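Local coordinates for protein prokaryotic transcription elongation factor GreA/GreB (Nitrosomonas europaea, PDB 2PN0) that probably acts as an elongation factor of the GreA/GreB-related kind that binds RNA polymerase, at residues E17-L22 with I91-P96; D35-E40 with A100-A105. All blocks are in the same frame, centred on the assembly; numbering follows the deposited sequence.

Contacts 1 and 2 lie about 10 Å apart, centre to centre, on neighbouring parts of one buried core. Their segments alternate along the chain: 17-22 belongs to helix 13-25 and 35-40 to helix 34-42; next comes 91-96, which begins in strand 90-92, and last 100-105, which starts in helix 98-101 and runs on into a turn. Each contact therefore joins one of two consecutive helices of the Rnk-type N-terminal region to the GreA/GreB C-terminal region of the FKBP clan. Leu102 packs against residues of contact 1, its CD2 lying 3.9 Å from Leu19 CD1 and its CB 3.9 Å from Ile93 CD1. Both contacts also touch the second subunit, placing this junction beside the dimer interface.

Contact 1 of 2, residues E17-L22 with I91-P96; sequences ERLEIL and ISILAP
Leu19 and Leu22 meet Ile93 and Leu94 through aliphatic branches alone, with no flat side chain between the two segments; the nearby aromatic ring belongs to Tyr80, outside both segments, which touches Leu19 and makes a cation-pi interaction with Arg18. The contact sets one face of helix 13-25, in the Rnk-type N-terminal region, against a type I beta turn from Ser92 to Ala95 that follows strand 90-92 in the GreA/GreB C-terminal region.

One helical turn apart, Leu19 and Leu22 each offer their CD2 methyl. Leu19 CD2 comes to 3.9 Å from Ile93 CG1, and Ile93 CG2 is a little farther from the same methyl. Ile93 CG2 also meets Leu22 CD2, at 4.1 Å, so this branch of the isoleucine is shared by both leucines. The torsion that points CG1 of Ile93 opposite its backbone N (chi1 -172°) leaves CG2 between N and the carbonyl carbon, close to the helix. Leu22 and Ile93 run past each other in opposite senses, whereas Leu22 and Leu94 slant across one another and touch methyl to methyl, CD2 to CD2 at 4.0 Å. Pro81 and Leu26 pack on Leu94 as well, and Gly88 of the second subunit reaches the same side chain.

No hydrogen bond spans the segments; polar bonding works within the turn. Ala95 N bonds to Ser92 O, and an ST turn reinforces the bend: Leu94 N donates to Ser92 OG at 2.9 Å, with an N-H...O angle of 163°.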
ATOM      1  N   GLU A  17       8.903 -20.104   6.286  1.00 21.66           N
ATOM      2  CA  GLU A  17       9.589 -20.041   7.569  1.00 20.96           C
ATOM      3  C   GLU A  17       9.874 -18.608   7.992  1.00 20.57           C
ATOM      4  O   GLU A  17       9.608 -18.243   9.144  1.00 20.68           O
ATOM      5  CB  GLU A  17      10.910 -20.804   7.498  1.00 22.73           C
ATOM      6  CG  GLU A  17      11.672 -20.795   8.804  1.00 25.19           C
ATOM      7  CD  GLU A  17      12.824 -21.789   8.811  1.00 30.24           C
ATOM      8  OE1 GLU A  17      12.840 -22.715   7.958  1.00 32.48           O
ATOM      9  OE2 GLU A  17      13.714 -21.647   9.672  1.00 31.33           O
ATOM     10  N   ARG A  18      10.492 -17.836   7.093  1.00 19.94           N
ATOM     11  CA  ARG A  18      10.834 -16.425   7.356  0.60 19.91           C
ATOM     12  C   ARG A  18       9.582 -15.613   7.674  1.00 18.95           C
ATOM     13  O   ARG A  18       9.561 -14.826   8.626  1.00 17.89           O
ATOM     14  CB  ARG A  18      11.544 -15.788   6.155  0.60 19.89           C
ATOM     15  CG  ARG A  18      12.964 -16.274   5.872  0.60 21.36           C
ATOM     16  CD  ARG A  18      13.688 -15.366   4.847  0.60 21.51           C
ATOM     17  NE  ARG A  18      13.442 -13.947   5.124  0.60 23.49           N
ATOM     18  CZ  ARG A  18      14.185 -13.189   5.922  0.60 24.44           C
ATOM     19  NH1 ARG A  18      15.254 -13.699   6.520  0.60 23.20           N
ATOM     20  NH2 ARG A  18      13.863 -11.913   6.123  0.60 25.89           N
ATOM     21  N   LEU A  19       8.537 -15.776   6.851  1.00 17.89           N
ATOM     22  CA  LEU A  19       7.289 -15.043   7.142  1.00 17.34           C
ATOM     23  C   LEU A  19       6.689 -15.415   8.500  1.00 18.16           C
ATOM     24  O   LEU A  19       6.179 -14.535   9.214  1.00 18.16           O
ATOM     25  CB  LEU A  19       6.265 -15.242   6.035  1.00 16.68           C
ATOM     26  CG  LEU A  19       6.661 -14.556   4.750  1.00 16.27           C
ATOM     27  CD1 LEU A  19       5.749 -15.055   3.623  1.00 19.18           C
ATOM     28  CD2 LEU A  19       6.561 -12.999   4.899  1.00 16.53           C
ATOM     29  N   GLU A  20       6.739 -16.705   8.872  1.00 18.88           N
ATOM     30  CA  GLU A  20       6.196 -17.121  10.161  0.60 19.24           C
ATOM     31  C   GLU A  20       6.965 -16.438  11.288  1.00 19.22           C
ATOM     32  O   GLU A  20       6.360 -15.937  12.243  1.00 19.96           O
ATOM     33  CB  GLU A  20       6.215 -18.647  10.329  0.60 19.91           C
ATOM     34  CG  GLU A  20       5.819 -19.135  11.736  0.60 21.40           C
ATOM     35  CD  GLU A  20       4.341 -18.932  12.077  0.60 25.21           C
ATOM     36  OE1 GLU A  20       3.529 -18.662  11.160  0.60 25.57           O
ATOM     37  OE2 GLU A  20       3.980 -19.045  13.279  0.60 25.08           O
ATOM     38  N   ILE A  21       8.294 -16.399  11.178  1.00 19.28           N
ATOM     39  CA  ILE A  21       9.118 -15.779  12.227  1.00 19.01           C
ATOM     40  C   ILE A  21       8.855 -14.275  12.243  1.00 18.52           C
ATOM     41  O   ILE A  21       8.752 -13.653  13.308  1.00 18.46           O
ATOM     42  CB  ILE A  21      10.617 -16.052  12.012  1.00 18.24           C
ATOM     43  CG1 ILE A  21      10.925 -17.555  12.193  1.00 20.98           C
ATOM     44  CG2 ILE A  21      11.499 -15.158  12.962  1.00 18.59           C
ATOM     45  CD1 ILE A  21      12.283 -17.963  11.677  1.00 19.76           C
ATOM     46  N   LEU A  22       8.722 -13.692  11.062  1.00 18.19           N
ATOM     47  CA  LEU A  22       8.396 -12.262  10.996  1.00 17.62           C
ATOM     48  C   LEU A  22       7.104 -11.960  11.747  1.00 18.44           C
ATOM     49  O   LEU A  22       7.020 -10.992  12.518  1.00 19.71           O
ATOM     50  CB  LEU A  22       8.306 -11.790   9.532  1.00 17.40           C
ATOM     51  CG  LEU A  22       7.977 -10.313   9.338  1.00 15.17           C
ATOM     52  CD1 LEU A  22       8.992  -9.342   9.991  1.00 15.28           C
ATOM     53  CD2 LEU A  22       7.740  -9.996   7.845  1.00 16.41           C
ATOM     54  N   ILE A  91       8.105  -2.763  -2.248  1.00 13.23           N
ATOM     55  CA  ILE A  91       6.908  -2.763  -1.451  1.00 12.63           C
ATOM     56  C   ILE A  91       6.989  -3.887  -0.436  1.00 12.04           C
ATOM     57  O   ILE A  91       7.193  -5.057  -0.793  1.00 10.68           O
ATOM     58  CB  ILE A  91       5.600  -2.799  -2.335  1.00 11.14           C
ATOM     59  CG1 ILE A  91       4.361  -2.493  -1.474  1.00 14.36           C
ATOM     60  CG2 ILE A  91       5.480  -4.092  -3.147  1.00 11.17           C
ATOM     61  CD1 ILE A  91       3.138  -2.151  -2.357  1.00 13.92           C
ATOM     62  N   SER A  92       6.806  -3.522   0.833  1.00 11.72           N
ATOM     63  CA  SER A  92       6.846  -4.529   1.913  1.00 12.06           C
ATOM     64  C   SER A  92       5.677  -5.519   1.839  1.00 12.25           C
ATOM     65  O   SER A  92       4.532  -5.125   1.565  1.00 13.29           O
ATOM     66  CB  SER A  92       6.852  -3.845   3.299  1.00 12.35           C
ATOM     67  OG  SER A  92       6.821  -4.770   4.371  1.00 12.20           O
ATOM     68  N   ILE A  93       5.954  -6.755   2.229  1.00 11.62           N
ATOM     69  CA  ILE A  93       4.914  -7.748   2.482  1.00 12.40           C
ATOM     70  C   ILE A  93       3.918  -7.277   3.547  1.00 11.91           C
ATOM     71  O   ILE A  93       2.786  -7.762   3.570  1.00 13.24           O
ATOM     72  CB  ILE A  93       5.560  -9.121   2.866  1.00 13.24           C
ATOM     73  CG1 ILE A  93       4.524 -10.244   2.950  1.00 12.47           C
ATOM     74  CG2 ILE A  93       6.419  -9.002   4.140  1.00 10.75           C
ATOM     75  CD1 ILE A  93       3.713 -10.501   1.672  1.00 13.53           C
ATOM     76  N   LEU A  94       4.319  -6.329   4.394  1.00 11.45           N
ATOM     77  CA  LEU A  94       3.409  -5.787   5.475  1.00 12.39           C
ATOM     78  C   LEU A  94       2.508  -4.651   4.994  1.00 11.98           C
ATOM     79  O   LEU A  94       1.571  -4.278   5.695  1.00 13.10           O
ATOM     80  CB  LEU A  94       4.198  -5.304   6.709  1.00 11.52           C
ATOM     81  CG  LEU A  94       5.194  -6.327   7.267  1.00 14.20           C
ATOM     82  CD1 LEU A  94       5.769  -5.711   8.545  1.00 13.91           C
ATOM     83  CD2 LEU A  94       4.508  -7.633   7.569  1.00 15.75           C
ATOM     84  N   ALA A  95       2.796  -4.101   3.818  1.00 12.35           N
ATOM     85  CA  ALA A  95       2.102  -2.877   3.374  1.00 11.92           C
ATOM     86  C   ALA A  95       0.799  -3.205   2.627  1.00 10.54           C
ATOM     87  O   ALA A  95       0.723  -4.253   1.947  1.00  9.86           O
ATOM     88  CB  ALA A  95       3.007  -2.032   2.486  1.00 13.47           C
ATOM     89  N   PRO A  96      -0.197  -2.294   2.678  1.00 10.88           N
ATOM     90  CA  PRO A  96      -1.331  -2.415   1.772  1.00 10.70           C
ATOM     91  C   PRO A  96      -0.810  -2.657   0.337  1.00 10.71           C
ATOM     92  O   PRO A  96       0.215  -2.057  -0.090  1.00 11.65           O
ATOM     93  CB  PRO A  96      -2.016  -1.052   1.870  1.00 10.36           C
ATOM     94  CG  PRO A  96      -1.748  -0.635   3.324  1.00  9.64           C
ATOM     95  CD  PRO A  96      -0.325  -1.139   3.593  1.00 11.37           C
TER

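Contact 2 of 2, residues D35-E40 with A100-A105; sequences DDLEAE and ALLGLA
Leu37 and Glu40, on one face of helix 34-42, approach the bend at Leu102 by two different means, one apolar and one mediated by water. The bend is a type II beta turn from Leu101 to Leu104, next to helix 98-101, so the contact joins the second helix of the Rnk-type region to the GreA/GreB C-terminal region.

The apolar part is slight: Leu37 CD1 lies 4.3 Å from Leu102 CD2. Leu102 is buried further by Met59, and on the helix side Leu37 packs against Pro115 of the second subunit.

The polar part is a water bridge. Glu40 stretches out toward the turn, its CG opposite the backbone N (chi1 175°) and the chain extended beyond it, bringing OE2 to 4.1 Å from Leu102 O. One water, to the side of the line between them, joins the two, donating to Glu40 OE2 at 2.8 Å and to Leu102 O at 2.9 Å. Ile9 and, from the second subunit, Gly116 pack on the same glutamate.

Among backbone bonds, Leu104 N closes the turn on Leu101 O at 3.0 Å. Gly103 holds its third position with phi 89°, where a side chain would press on Leu102 O, the very oxygen that takes the water; this geometry calls for glycine. Gly103 and Leu104 are tied to Val57 by further backbone bonds.

Two acceptors thus lie near each other, a carboxylate oxygen and a peptide oxygen, and the water spends both hydrogens in linking them; such a bridge would suit an ionised Glu40, though it does not establish the charge, and would ease the repulsion between the two oxygens.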
ATOM      1  N   ASP A  35      -4.799 -10.746   9.433  1.00 14.03           N
ATOM      2  CA  ASP A  35      -5.580 -11.978   9.651  1.00 15.05           C
ATOM      3  C   ASP A  35      -5.661 -12.756   8.339  1.00 14.81           C
ATOM      4  O   ASP A  35      -5.567 -13.990   8.323  1.00 14.41           O
ATOM      5  CB  ASP A  35      -6.997 -11.675  10.155  1.00 14.88           C
ATOM      6  CG  ASP A  35      -7.016 -11.095  11.561  1.00 18.35           C
ATOM      7  OD1 ASP A  35      -5.990 -11.146  12.249  1.00 20.78           O
ATOM      8  OD2 ASP A  35      -8.081 -10.621  11.993  1.00 22.39           O
ATOM      9  N   ASP A  36      -5.803 -12.023   7.241  1.00 14.47           N
ATOM     10  CA  ASP A  36      -6.017 -12.624   5.917  1.00 15.32           C
ATOM     11  C   ASP A  36      -4.722 -13.209   5.351  1.00 15.29           C
ATOM     12  O   ASP A  36      -4.736 -14.292   4.759  1.00 16.33           O
ATOM     13  CB  ASP A  36      -6.576 -11.551   4.967  1.00 15.61           C
ATOM     14  CG  ASP A  36      -7.813 -10.870   5.548  1.00 16.12           C
ATOM     15  OD1 ASP A  36      -8.889 -11.513   5.615  1.00 16.29           O
ATOM     16  OD2 ASP A  36      -7.716  -9.671   5.888  1.00 17.90           O
ATOM     17  N   LEU A  37      -3.617 -12.505   5.565  1.00 15.74           N
ATOM     18  CA  LEU A  37      -2.306 -12.998   5.160  1.00 15.83           C
ATOM     19  C   LEU A  37      -1.954 -14.237   5.995  1.00 16.29           C
ATOM     20  O   LEU A  37      -1.499 -15.237   5.446  1.00 16.21           O
ATOM     21  CB  LEU A  37      -1.255 -11.918   5.366  1.00 15.06           C
ATOM     22  CG  LEU A  37       0.191 -12.353   5.034  1.00 15.34           C
ATOM     23  CD1 LEU A  37       0.375 -12.725   3.540  1.00 15.79           C
ATOM     24  CD2 LEU A  37       1.179 -11.281   5.467  1.00 18.37           C
ATOM     25  N   GLU A  38      -2.173 -14.193   7.315  1.00 17.00           N
ATOM     26  CA  GLU A  38      -1.927 -15.390   8.154  1.00 18.89           C
ATOM     27  C   GLU A  38      -2.712 -16.615   7.667  1.00 18.17           C
ATOM     28  O   GLU A  38      -2.174 -17.742   7.557  1.00 18.65           O
ATOM     29  CB  GLU A  38      -2.306 -15.090   9.622  1.00 18.23           C
ATOM     30  CG  GLU A  38      -1.336 -14.175  10.294  1.00 21.79           C
ATOM     31  CD  GLU A  38      -1.727 -13.798  11.726  1.00 24.25           C
ATOM     32  OE1 GLU A  38      -2.945 -13.832  12.078  1.00 28.57           O
ATOM     33  OE2 GLU A  38      -0.793 -13.424  12.487  1.00 31.54           O
ATOM     34  N   ALA A  39      -3.993 -16.396   7.364  1.00 17.67           N
ATOM     35  CA  ALA A  39      -4.877 -17.475   6.945  1.00 18.81           C
ATOM     36  C   ALA A  39      -4.354 -18.095   5.641  1.00 18.07           C
ATOM     37  O   ALA A  39      -4.272 -19.344   5.498  1.00 18.41           O
ATOM     38  CB  ALA A  39      -6.299 -16.948   6.767  1.00 19.26           C
ATOM     39  N   GLU A  40      -4.002 -17.222   4.700  1.00 17.74           N
ATOM     40  CA  GLU A  40      -3.436 -17.634   3.440  1.00 17.87           C
ATOM     41  C   GLU A  40      -2.126 -18.433   3.630  1.00 18.03           C
ATOM     42  O   GLU A  40      -1.922 -19.482   3.021  1.00 18.38           O
ATOM     43  CB  GLU A  40      -3.224 -16.375   2.596  1.00 19.08           C
ATOM     44  CG  GLU A  40      -2.539 -16.608   1.332  1.00 22.05           C
ATOM     45  CD  GLU A  40      -2.447 -15.341   0.540  1.00 21.13           C
ATOM     46  OE1 GLU A  40      -1.820 -14.365   1.045  1.00 22.38           O
ATOM     47  OE2 GLU A  40      -2.997 -15.342  -0.576  1.00 22.01           O
ATOM     48  N   ALA A 100      -1.025  -8.323  -0.362  1.00 10.10           N
ATOM     49  CA  ALA A 100      -1.885  -9.067  -1.311  1.00 10.71           C
ATOM     50  C   ALA A 100      -1.112  -9.591  -2.528  1.00 11.12           C
ATOM     51  O   ALA A 100      -1.649 -10.411  -3.299  1.00 12.61           O
ATOM     52  CB  ALA A 100      -3.046  -8.140  -1.800  1.00 10.48           C
ATOM     53  N   LEU A 101       0.109  -9.112  -2.754  1.00 11.74           N
ATOM     54  CA  LEU A 101       0.820  -9.521  -3.988  1.00 13.18           C
ATOM     55  C   LEU A 101       1.320 -10.962  -3.918  1.00 12.91           C
ATOM     56  O   LEU A 101       1.399 -11.632  -4.941  1.00 13.34           O
ATOM     57  CB  LEU A 101       2.025  -8.596  -4.311  1.00 13.69           C
ATOM     58  CG  LEU A 101       1.711  -7.194  -4.810  1.00 15.78           C
ATOM     59  CD1 LEU A 101       3.039  -6.383  -4.997  1.00 17.62           C
ATOM     60  CD2 LEU A 101       0.902  -7.215  -6.143  1.00 16.95           C
ATOM     61  N   LEU A 102       1.684 -11.409  -2.719  1.00 13.46           N
ATOM     62  CA  LEU A 102       2.293 -12.729  -2.536  1.00 14.05           C
ATOM     63  C   LEU A 102       1.302 -13.744  -3.052  1.00 14.10           C
ATOM     64  O   LEU A 102       0.127 -13.709  -2.714  1.00 12.73           O
ATOM     65  CB  LEU A 102       2.550 -12.974  -1.053  1.00 13.78           C
ATOM     66  CG  LEU A 102       3.257 -14.294  -0.738  1.00 15.24           C
ATOM     67  CD1 LEU A 102       4.695 -14.246  -1.314  1.00 16.36           C
ATOM     68  CD2 LEU A 102       3.191 -14.525   0.790  1.00 15.21           C
ATOM     69  N   GLY A 103       1.773 -14.629  -3.902  1.00 13.42           N
ATOM     70  CA  GLY A 103       0.921 -15.719  -4.365  1.00 14.88           C
ATOM     71  C   GLY A 103       0.093 -15.409  -5.605  1.00 14.94           C
ATOM     72  O   GLY A 103      -0.484 -16.339  -6.227  1.00 15.78           O
ATOM     73  N   LEU A 104       0.035 -14.141  -6.003  1.00 15.12           N
ATOM     74  CA  LEU A 104      -0.646 -13.788  -7.253  1.00 14.80           C
ATOM     75  C   LEU A 104       0.190 -14.331  -8.438  1.00 14.98           C
ATOM     76  O   LEU A 104       1.343 -14.801  -8.254  1.00 14.59           O
ATOM     77  CB  LEU A 104      -0.811 -12.278  -7.377  1.00 15.14           C
ATOM     78  CG  LEU A 104      -1.767 -11.686  -6.348  1.00 14.80           C
ATOM     79  CD1 LEU A 104      -1.968 -10.204  -6.790  1.00 16.96           C
ATOM     80  CD2 LEU A 104      -3.059 -12.445  -6.310  1.00 16.02           C
ATOM     81  N   ALA A 105      -0.388 -14.304  -9.637  1.00 15.06           N
ATOM     82  CA  ALA A 105       0.329 -14.804 -10.820  1.00 15.24           C
ATOM     83  C   ALA A 105       0.250 -13.833 -12.012  1.00 15.07           C
ATOM     84  O   ALA A 105      -0.647 -12.993 -12.057  1.00 14.31           O
ATOM     85  CB  ALA A 105      -0.215 -16.151 -11.216  1.00 17.01           C
TER
HETATM   86  O   HOH W   1      -2.636 -14.382  -3.130  1.00 24.13           O